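Local atomic coordinates of Ras-3 from Cryphonectria parasitica (PDB entry 4KU4), a protein that belongs to the Ras family of P-loop small G proteins and holds guanosine-5'-diphosphate and a magnesium ion in its nucleotide pocket. Residues G26-V38 against T174-F187. Residues are numbered along the deposited sequence; the frame is centred on the assembly and turned at random.
Sequences GKTSLTVNLTKHV and TSAKLGTNVEEAFF. With MG (magnesium ion), chain D; GDP (guanosine-5'-diphosphate), chain C.
Leu34 packs against Phe186 where two helices of the Ras fold, the one that follows the P-loop and the C-terminal one, meet almost at right angles (100° between segments 27-35 and 182-187). The pair illustrates how a helix crossing can be centred on a knob-into-hole fit: Leu34 enters among Val182, Glu183, Phe186 and Phe187. With CG anti to the backbone N (chi1 174°), the leucine lowers CD2 onto the middle of the Phe186 ring, a CH-pi contact 3.3 Å from the centroid, while CD1 touches Glu183 CG. One turn earlier, Leu30 rests CD2 against both Ala176 CB and Val182 CG2, each 3.9 Å away, and its side chain crosses that of Thr174 at about a right angle; the Thr174 hydroxyl is hydrogen-bonded to Asn145. Nearer the nucleotide, Ser29 touches Ala176 through CB and its OG donates a hydrogen bond to GDP O1A (2.7 Å), so phosphate-binding and base-binding segments abut beside the ligand. No direct hydrogen bond joins the two segments; a water links Asn33 OD1 (2.8 Å) to Gly179 O, the latter weakly. Farther along, Glu183 OE2, also paired with Arg53, makes a long salt bridge to Lys36 NZ (3.7 Å).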
ATOM      1  N   GLY A  26       2.908   8.092  -5.878  1.00  9.74           N
ATOM      2  CA  GLY A  26       3.336   6.938  -6.644  1.00 10.70           C
ATOM      3  C   GLY A  26       2.391   5.752  -6.565  1.00 10.08           C
ATOM      4  O   GLY A  26       2.805   4.630  -6.861  1.00  8.91           O
ATOM      5  N   LYS A  27       1.143   5.973  -6.157  1.00  9.79           N
ATOM      6  CA  LYS A  27       0.180   4.866  -6.050  1.00  7.87           C
ATOM      7  C   LYS A  27       0.021   4.078  -7.357  1.00 10.11           C
ATOM      8  O   LYS A  27       0.245   2.854  -7.406  1.00  9.65           O
ATOM      9  CB  LYS A  27      -1.186   5.358  -5.564  1.00  9.97           C
ATOM     10  CG  LYS A  27      -1.175   5.991  -4.172  1.00 12.46           C
ATOM     11  CD  LYS A  27      -2.572   6.386  -3.728  1.00 11.29           C
ATOM     12  CE  LYS A  27      -3.180   7.479  -4.630  1.00 13.71           C
ATOM     13  NZ  LYS A  27      -2.335   8.707  -4.618  1.00 10.95           N
ATOM     14  N   THR A  28      -0.380   4.776  -8.417  1.00 12.68           N
ATOM     15  CA  THR A  28      -0.569   4.144  -9.718  1.00  9.18           C
ATOM     16  C   THR A  28       0.698   3.466 -10.236  1.00 10.14           C
ATOM     17  O   THR A  28       0.644   2.328 -10.720  1.00  6.38           O
ATOM     18  CB  THR A  28      -1.049   5.162 -10.763  1.00  7.96           C
ATOM     19  OG1 THR A  28      -2.305   5.709 -10.349  1.00  7.67           O
ATOM     20  CG2 THR A  28      -1.226   4.463 -12.121  1.00  5.86           C
ATOM     21  N   SER A  29       1.825   4.165 -10.123  1.00  8.19           N
ATOM     22  CA  SER A  29       3.120   3.657 -10.577  1.00  8.07           C
ATOM     23  C   SER A  29       3.494   2.348  -9.866  1.00  8.88           C
ATOM     24  O   SER A  29       3.930   1.388 -10.507  1.00  8.69           O
ATOM     25  CB  SER A  29       4.215   4.721 -10.394  1.00  7.79           C
ATOM     26  OG  SER A  29       3.962   5.845 -11.226  1.00  8.98           O
ATOM     27  N   LEU A  30       3.284   2.307  -8.554  1.00  8.21           N
ATOM     28  CA  LEU A  30       3.542   1.101  -7.770  1.00  6.47           C
ATOM     29  C   LEU A  30       2.685  -0.067  -8.253  1.00 10.94           C
ATOM     30  O   LEU A  30       3.175  -1.178  -8.422  1.00  7.46           O
ATOM     31  CB  LEU A  30       3.277   1.359  -6.283  1.00  7.27           C
ATOM     32  CG  LEU A  30       4.348   2.124  -5.513  1.00 11.07           C
ATOM     33  CD1 LEU A  30       3.772   2.623  -4.196  1.00  9.69           C
ATOM     34  CD2 LEU A  30       5.565   1.251  -5.262  1.00 15.87           C
ATOM     35  N   THR A  31       1.398   0.197  -8.470  1.00  8.04           N
ATOM     36  CA  THR A  31       0.451  -0.849  -8.831  1.00  8.96           C
ATOM     37  C   THR A  31       0.722  -1.387 -10.235  1.00  9.48           C
ATOM     38  O   THR A  31       0.629  -2.583 -10.472  1.00  7.80           O
ATOM     39  CB  THR A  31      -1.003  -0.343  -8.763  1.00 13.20           C
ATOM     40  OG1 THR A  31      -1.255   0.283  -7.496  1.00 11.64           O
ATOM     41  CG2 THR A  31      -1.971  -1.495  -8.930  1.00 11.07           C
ATOM     42  N   VAL A  32       1.030  -0.489 -11.163  1.00 10.35           N
ATOM     43  CA  VAL A  32       1.333  -0.852 -12.548  1.00 10.37           C
ATOM     44  C   VAL A  32       2.648  -1.640 -12.610  1.00 11.25           C
ATOM     45  O   VAL A  32       2.774  -2.623 -13.340  1.00  9.76           O
ATOM     46  CB  VAL A  32       1.395   0.429 -13.426  1.00 13.65           C
ATOM     47  CG1 VAL A  32       1.987   0.133 -14.780  1.00 18.94           C
ATOM     48  CG2 VAL A  32       0.009   1.042 -13.560  1.00 16.85           C
ATOM     49  N   ASN A  33       3.616  -1.226 -11.806  1.00 11.31           N
ATOM     50  CA  ASN A  33       4.864  -1.976 -11.679  1.00 11.86           C
ATOM     51  C   ASN A  33       4.638  -3.376 -11.117  1.00 10.56           C
ATOM     52  O   ASN A  33       5.061  -4.363 -11.716  1.00 11.60           O
ATOM     53  CB  ASN A  33       5.889  -1.198 -10.843  1.00 10.35           C
ATOM     54  CG  ASN A  33       7.235  -1.910 -10.758  1.00 15.37           C
ATOM     55  OD1 ASN A  33       7.499  -2.679  -9.819  1.00 20.64           O
ATOM     56  ND2 ASN A  33       8.096  -1.656 -11.738  1.00 13.13           N
ATOM     57  N   LEU A  34       3.960  -3.461  -9.972  1.00  7.38           N
ATOM     58  CA  LEU A  34       3.686  -4.727  -9.334  1.00  6.76           C
ATOM     59  C   LEU A  34       3.009  -5.718 -10.273  1.00 14.22           C
ATOM     60  O   LEU A  34       3.383  -6.881 -10.310  1.00 12.38           O
ATOM     61  CB  LEU A  34       2.813  -4.531  -8.105  1.00 11.68           C
ATOM     62  CG  LEU A  34       2.347  -5.824  -7.449  1.00 12.79           C
ATOM     63  CD1 LEU A  34       3.491  -6.446  -6.643  1.00 11.99           C
ATOM     64  CD2 LEU A  34       1.146  -5.536  -6.575  1.00 16.65           C
ATOM     65  N   THR A  35       2.006  -5.247 -11.016  1.00 11.61           N
ATOM     66  CA  THR A  35       1.184  -6.127 -11.836  1.00 11.17           C
ATOM     67  C   THR A  35       1.747  -6.395 -13.228  1.00 14.63           C
ATOM     68  O   THR A  35       1.154  -7.147 -13.989  1.00 10.65           O
ATOM     69  CB  THR A  35      -0.257  -5.609 -11.950  1.00 10.30           C
ATOM     70  OG1 THR A  35      -0.247  -4.333 -12.597  1.00 12.85           O
ATOM     71  CG2 THR A  35      -0.887  -5.490 -10.577  1.00  8.88           C
ATOM     72  N   LYS A  36       2.892  -5.802 -13.546  1.00 11.74           N
ATOM     73  CA  LYS A  36       3.569  -6.071 -14.814  1.00 11.12           C
ATOM     74  C   LYS A  36       2.691  -5.658 -15.991  1.00 14.52           C
ATOM     75  O   LYS A  36       2.637  -6.334 -17.020  1.00 16.27           O
ATOM     76  CB  LYS A  36       3.970  -7.550 -14.908  1.00 17.86           C
ATOM     77  CG  LYS A  36       4.741  -8.081 -13.691  1.00 18.75           C
ATOM     78  CD  LYS A  36       6.249  -7.916 -13.870  1.00 21.10           C
ATOM     79  CE  LYS A  36       6.994  -8.233 -12.576  1.00 27.30           C
ATOM     80  NZ  LYS A  36       6.608  -9.579 -12.045  1.00 28.97           N
ATOM     81  N   HIS A  37       2.004  -4.531 -15.828  1.00 12.62           N
ATOM     82  CA  HIS A  37       1.111  -3.984 -16.848  1.00 13.39           C
ATOM     83  C   HIS A  37       1.930  -3.647 -18.101  1.00 15.61           C
ATOM     84  O   HIS A  37       3.119  -3.343 -17.994  1.00 17.97           O
ATOM     85  CB  HIS A  37       0.435  -2.725 -16.284  1.00 13.79           C
ATOM     86  CG  HIS A  37      -0.768  -2.268 -17.054  1.00 10.59           C
ATOM     87  ND1 HIS A  37      -0.674  -1.566 -18.235  1.00 16.77           N
ATOM     88  CD2 HIS A  37      -2.087  -2.400 -16.798  1.00 17.14           C
ATOM     89  CE1 HIS A  37      -1.885  -1.295 -18.679  1.00 16.12           C
ATOM     90  NE2 HIS A  37      -2.764  -1.776 -17.819  1.00 20.04           N
ATOM     91  N   VAL A  38       1.302  -3.683 -19.278  1.00 19.50           N
ATOM     92  CA  VAL A  38       2.034  -3.561 -20.557  1.00 26.22           C
ATOM     93  C   VAL A  38       2.780  -2.252 -20.774  1.00 28.32           C
ATOM     94  O   VAL A  38       3.870  -2.234 -21.352  1.00 30.91           O
ATOM     95  CB  VAL A  38       1.141  -3.797 -21.801  1.00 18.71           C
ATOM     96  CG1 VAL A  38       1.030  -5.273 -22.097  1.00 28.10           C
ATOM     97  CG2 VAL A  38      -0.230  -3.141 -21.636  1.00 18.87           C
ATOM     98  N   THR A 174      10.379   1.938  -1.215  1.00  7.94           N
ATOM     99  CA  THR A 174      10.284   1.443  -2.582  1.00 10.03           C
ATOM    100  C   THR A 174      10.641   2.450  -3.653  1.00 13.80           C
ATOM    101  O   THR A 174      10.735   3.650  -3.386  1.00  9.86           O
ATOM    102  CB  THR A 174       8.791   1.062  -2.909  1.00  9.94           C
ATOM    103  OG1 THR A 174       7.953   2.223  -2.799  1.00 10.43           O
ATOM    104  CG2 THR A 174       8.293  -0.035  -1.976  1.00  7.57           C
ATOM    105  N   SER A 175      10.910   1.942  -4.856  1.00  8.02           N
ATOM    106  CA  SER A 175      11.047   2.813  -6.014  1.00 10.48           C
ATOM    107  C   SER A 175      10.201   2.193  -7.111  1.00 12.99           C
ATOM    108  O   SER A 175      10.596   1.197  -7.707  1.00  9.65           O
ATOM    109  CB  SER A 175      12.480   3.005  -6.500  1.00 14.06           C
ATOM    110  OG  SER A 175      12.495   3.765  -7.701  1.00 13.25           O
ATOM    111  N   ALA A 176       8.998   2.731  -7.313  1.00 11.76           N
ATOM    112  CA  ALA A 176       8.131   2.289  -8.392  1.00 15.31           C
ATOM    113  C   ALA A 176       8.839   2.399  -9.725  1.00 16.22           C
ATOM    114  O   ALA A 176       8.563   1.633 -10.650  1.00 17.99           O
ATOM    115  CB  ALA A 176       6.851   3.126  -8.409  1.00 11.97           C
ATOM    116  N   LYS A 177       9.743   3.366  -9.832  1.00 13.95           N
ATOM    117  CA  LYS A 177      10.416   3.642 -11.100  1.00 14.00           C
ATOM    118  C   LYS A 177      11.407   2.534 -11.406  1.00 17.86           C
ATOM    119  O   LYS A 177      11.475   2.049 -12.533  1.00 24.16           O
ATOM    120  CB  LYS A 177      11.122   5.003 -11.049  1.00 15.46           C
ATOM    121  CG  LYS A 177      11.891   5.357 -12.317  1.00 23.21           C
ATOM    122  CD  LYS A 177      12.755   6.596 -12.120  1.00 21.58           C
ATOM    123  CE  LYS A 177      13.801   6.707 -13.222  1.00 30.73           C
ATOM    124  NZ  LYS A 177      14.769   7.812 -13.007  1.00 35.87           N
ATOM    125  N   LEU A 178      12.153   2.103 -10.392  1.00 19.46           N
ATOM    126  CA  LEU A 178      13.161   1.062 -10.604  1.00 17.76           C
ATOM    127  C   LEU A 178      12.656  -0.342 -10.273  1.00 18.74           C
ATOM    128  O   LEU A 178      13.303  -1.331 -10.608  1.00 20.43           O
ATOM    129  CB  LEU A 178      14.444   1.385  -9.836  1.00 20.32           C
ATOM    130  CG  LEU A 178      15.127   2.660 -10.332  1.00 24.34           C
ATOM    131  CD1 LEU A 178      16.405   2.933  -9.570  1.00 31.81           C
ATOM    132  CD2 LEU A 178      15.415   2.534 -11.818  1.00 25.67           C
ATOM    133  N   GLY A 179      11.491  -0.417  -9.636  1.00 14.90           N
ATOM    134  CA  GLY A 179      10.905  -1.678  -9.213  1.00 17.21           C
ATOM    135  C   GLY A 179      11.412  -2.154  -7.859  1.00 15.79           C
ATOM    136  O   GLY A 179      11.038  -3.227  -7.382  1.00 18.19           O
ATOM    137  N   THR A 180      12.266  -1.346  -7.238  1.00 12.28           N
ATOM    138  CA  THR A 180      12.942  -1.729  -6.002  1.00 12.35           C
ATOM    139  C   THR A 180      11.959  -1.945  -4.851  1.00 11.05           C
ATOM    140  O   THR A 180      11.219  -1.029  -4.486  1.00 11.51           O
ATOM    141  CB  THR A 180      13.958  -0.653  -5.588  1.00 18.29           C
ATOM    142  OG1 THR A 180      14.734  -0.263  -6.728  1.00 19.23           O
ATOM    143  CG2 THR A 180      14.886  -1.173  -4.492  1.00 15.11           C
ATOM    144  N   ASN A 181      11.967  -3.158  -4.302  1.00 10.56           N
ATOM    145  CA  ASN A 181      11.187  -3.537  -3.131  1.00  7.22           C
ATOM    146  C   ASN A 181       9.678  -3.487  -3.335  1.00  6.55           C
ATOM    147  O   ASN A 181       8.929  -3.585  -2.365  1.00  7.67           O
ATOM    148  CB  ASN A 181      11.551  -2.676  -1.911  1.00  8.84           C
ATOM    149  CG  ASN A 181      13.023  -2.768  -1.531  1.00 12.59           C
ATOM    150  OD1 ASN A 181      13.667  -3.787  -1.747  1.00 12.16           O
ATOM    151  ND2 ASN A 181      13.554  -1.696  -0.936  1.00 11.82           N
ATOM    152  N   VAL A 182       9.230  -3.325  -4.573  1.00  6.98           N
ATOM    153  CA  VAL A 182       7.794  -3.234  -4.811  1.00 10.13           C
ATOM    154  C   VAL A 182       7.060  -4.518  -4.376  1.00  8.22           C
ATOM    155  O   VAL A 182       6.072  -4.449  -3.640  1.00  8.58           O
ATOM    156  CB  VAL A 182       7.455  -2.871  -6.274  1.00  8.84           C
ATOM    157  CG1 VAL A 182       5.940  -2.892  -6.471  1.00  8.20           C
ATOM    158  CG2 VAL A 182       7.997  -1.490  -6.621  1.00 10.87           C
ATOM    159  N   GLU A 183       7.519  -5.693  -4.814  1.00  9.53           N
ATOM    160  CA  GLU A 183       6.838  -6.920  -4.388  1.00 11.10           C
ATOM    161  C   GLU A 183       6.859  -7.099  -2.863  1.00  9.53           C
ATOM    162  O   GLU A 183       5.861  -7.495  -2.263  1.00  7.52           O
ATOM    163  CB  GLU A 183       7.399  -8.175  -5.093  1.00 11.52           C
ATOM    164  CG  GLU A 183       6.974  -8.300  -6.540  1.00 16.59           C
ATOM    165  CD  GLU A 183       7.426  -9.603  -7.174  1.00 21.47           C
ATOM    166  OE1 GLU A 183       8.145 -10.387  -6.512  1.00 20.83           O
ATOM    167  OE2 GLU A 183       7.066  -9.827  -8.348  1.00 20.06           O
ATOM    168  N   GLU A 184       7.996  -6.815  -2.232  1.00  8.53           N
ATOM    169  CA  GLU A 184       8.093  -6.933  -0.782  1.00 12.67           C
ATOM    170  C   GLU A 184       7.018  -6.093  -0.098  1.00 11.88           C
ATOM    171  O   GLU A 184       6.402  -6.521   0.872  1.00  9.32           O
ATOM    172  CB  GLU A 184       9.481  -6.512  -0.299  1.00 13.72           C
ATOM    173  CG  GLU A 184      10.548  -7.580  -0.537  1.00 19.60           C
ATOM    174  CD  GLU A 184      11.025  -7.690  -1.978  0.53 25.12           C
ATOM    175  OE1 GLU A 184      10.606  -6.912  -2.869  0.53 18.57           O
ATOM    176  OE2 GLU A 184      11.842  -8.598  -2.224  0.53 29.59           O
ATOM    177  N   ALA A 185       6.778  -4.899  -0.623  1.00 11.80           N
ATOM    178  CA  ALA A 185       5.817  -3.994  -0.009  1.00 11.60           C
ATOM    179  C   ALA A 185       4.402  -4.572  -0.054  1.00  7.86           C
ATOM    180  O   ALA A 185       3.748  -4.685   0.982  1.00 12.05           O
ATOM    181  CB  ALA A 185       5.861  -2.666  -0.687  1.00  7.01           C
ATOM    182  N   PHE A 186       3.928  -4.923  -1.249  1.00  6.84           N
ATOM    183  CA  PHE A 186       2.588  -5.487  -1.397  1.00  9.10           C
ATOM    184  C   PHE A 186       2.427  -6.829  -0.689  1.00  8.02           C
ATOM    185  O   PHE A 186       1.405  -7.078  -0.048  1.00  9.91           O
ATOM    186  CB  PHE A 186       2.218  -5.667  -2.875  1.00  9.46           C
ATOM    187  CG  PHE A 186       1.859  -4.389  -3.577  1.00  7.47           C
ATOM    188  CD1 PHE A 186       0.553  -3.917  -3.551  1.00 12.16           C
ATOM    189  CD2 PHE A 186       2.809  -3.673  -4.294  1.00  8.69           C
ATOM    190  CE1 PHE A 186       0.207  -2.755  -4.197  1.00 12.41           C
ATOM    191  CE2 PHE A 186       2.457  -2.504  -4.950  1.00 12.76           C
ATOM    192  CZ  PHE A 186       1.151  -2.044  -4.894  1.00 11.33           C
ATOM    193  N   PHE A 187       3.418  -7.712  -0.825  1.00  6.36           N
ATOM    194  CA  PHE A 187       3.286  -9.029  -0.220  1.00 10.28           C
ATOM    195  C   PHE A 187       3.346  -8.962   1.310  1.00 10.53           C
ATOM    196  O   PHE A 187       2.889  -9.873   1.991  1.00  9.82           O
ATOM    197  CB  PHE A 187       4.368  -9.984  -0.733  1.00 12.66           C
ATOM    198  CG  PHE A 187       4.308 -10.254  -2.206  1.00 12.80           C
ATOM    199  CD1 PHE A 187       3.271  -9.774  -2.992  1.00 11.42           C
ATOM    200  CD2 PHE A 187       5.299 -11.005  -2.807  1.00 13.98           C
ATOM    201  CE1 PHE A 187       3.228 -10.034  -4.351  1.00 14.60           C
ATOM    202  CE2 PHE A 187       5.264 -11.269  -4.164  1.00 12.54           C
ATOM    203  CZ  PHE A 187       4.223 -10.787  -4.936  1.00 14.56           C
TER
HETATM  204 MG    MG D 302      -2.808   7.666  -9.503  1.00  9.41          MG
HETATM  205  PB  GDP C 301      -0.174   8.872  -7.709  1.00  7.94           P
HETATM  206  O1B GDP C 301      -0.905   7.760  -8.423  1.00  8.87           O
HETATM  207  O2B GDP C 301      -0.005   8.504  -6.237  1.00  5.43           O
HETATM  208  O3B GDP C 301      -0.928  10.179  -7.846  1.00 12.54           O
HETATM  209  O3A GDP C 301       1.300   9.017  -8.366  1.00  7.57           O
HETATM  210  PA  GDP C 301       1.773   8.549  -9.854  1.00  9.10           P
HETATM  211  O1A GDP C 301       1.953   7.050  -9.952  1.00 11.07           O
HETATM  212  O2A GDP C 301       0.861   9.062 -10.942  1.00  7.25           O
HETATM  213  O5' GDP C 301       3.223   9.222  -9.959  1.00 13.05           O
HETATM  214  C5' GDP C 301       3.331  10.644  -9.847  1.00 12.31           C
HETATM  215  C4' GDP C 301       4.689  11.042 -10.401  1.00 14.54           C
HETATM  216  O4' GDP C 301       5.664  10.414  -9.594  1.00 11.05           O
HETATM  217  C3' GDP C 301       4.921  10.554 -11.816  1.00 16.92           C
HETATM  218  O3' GDP C 301       5.653  11.552 -12.553  1.00 19.30           O
HETATM  219  C2' GDP C 301       5.789   9.333 -11.631  1.00 18.87           C
HETATM  220  O2' GDP C 301       6.644   9.109 -12.751  1.00 15.15           O
HETATM  221  C1' GDP C 301       6.583   9.703 -10.395  1.00 17.70           C
HETATM  222  N9  GDP C 301       7.008   8.535  -9.598  1.00 13.53           N
HETATM  223  C8  GDP C 301       6.214   7.595  -9.048  1.00  8.99           C
HETATM  224  N7  GDP C 301       6.954   6.692  -8.364  1.00 10.25           N
HETATM  225  C5  GDP C 301       8.241   7.066  -8.468  1.00 11.03           C
HETATM  226  C6  GDP C 301       9.539   6.561  -7.995  1.00 13.93           C
HETATM  227  O6  GDP C 301       9.601   5.533  -7.302  1.00 10.91           O
HETATM  228  N1  GDP C 301      10.643   7.249  -8.321  1.00 11.11           N
HETATM  229  C2  GDP C 301      10.615   8.355  -9.066  1.00 12.10           C
HETATM  230  N2  GDP C 301      11.792   8.966  -9.349  1.00 14.94           N
HETATM  231  N3  GDP C 301       9.458   8.878  -9.543  1.00 15.85           N
HETATM  232  C4  GDP C 301       8.273   8.279  -9.280  1.00 11.87           C
HETATM  233  O   HOH W   1       9.090  -4.979  -9.398  1.00 28.25           O
HETATM  234  O   HOH W   2       8.584 -10.801 -10.093  1.00 36.69           O
HETATM  235  O   HOH W   3      -1.806   8.610 -11.215  1.00 13.50           O
HETATM  236  O   HOH W   4      -3.360   9.662  -8.738  1.00 12.69           O
HETATM  237  O   HOH W   5      -4.512   7.616 -10.811  1.00 11.70           O
HETATM  238  O   HOH W   6      -3.695   6.687  -7.796  1.00 11.36           O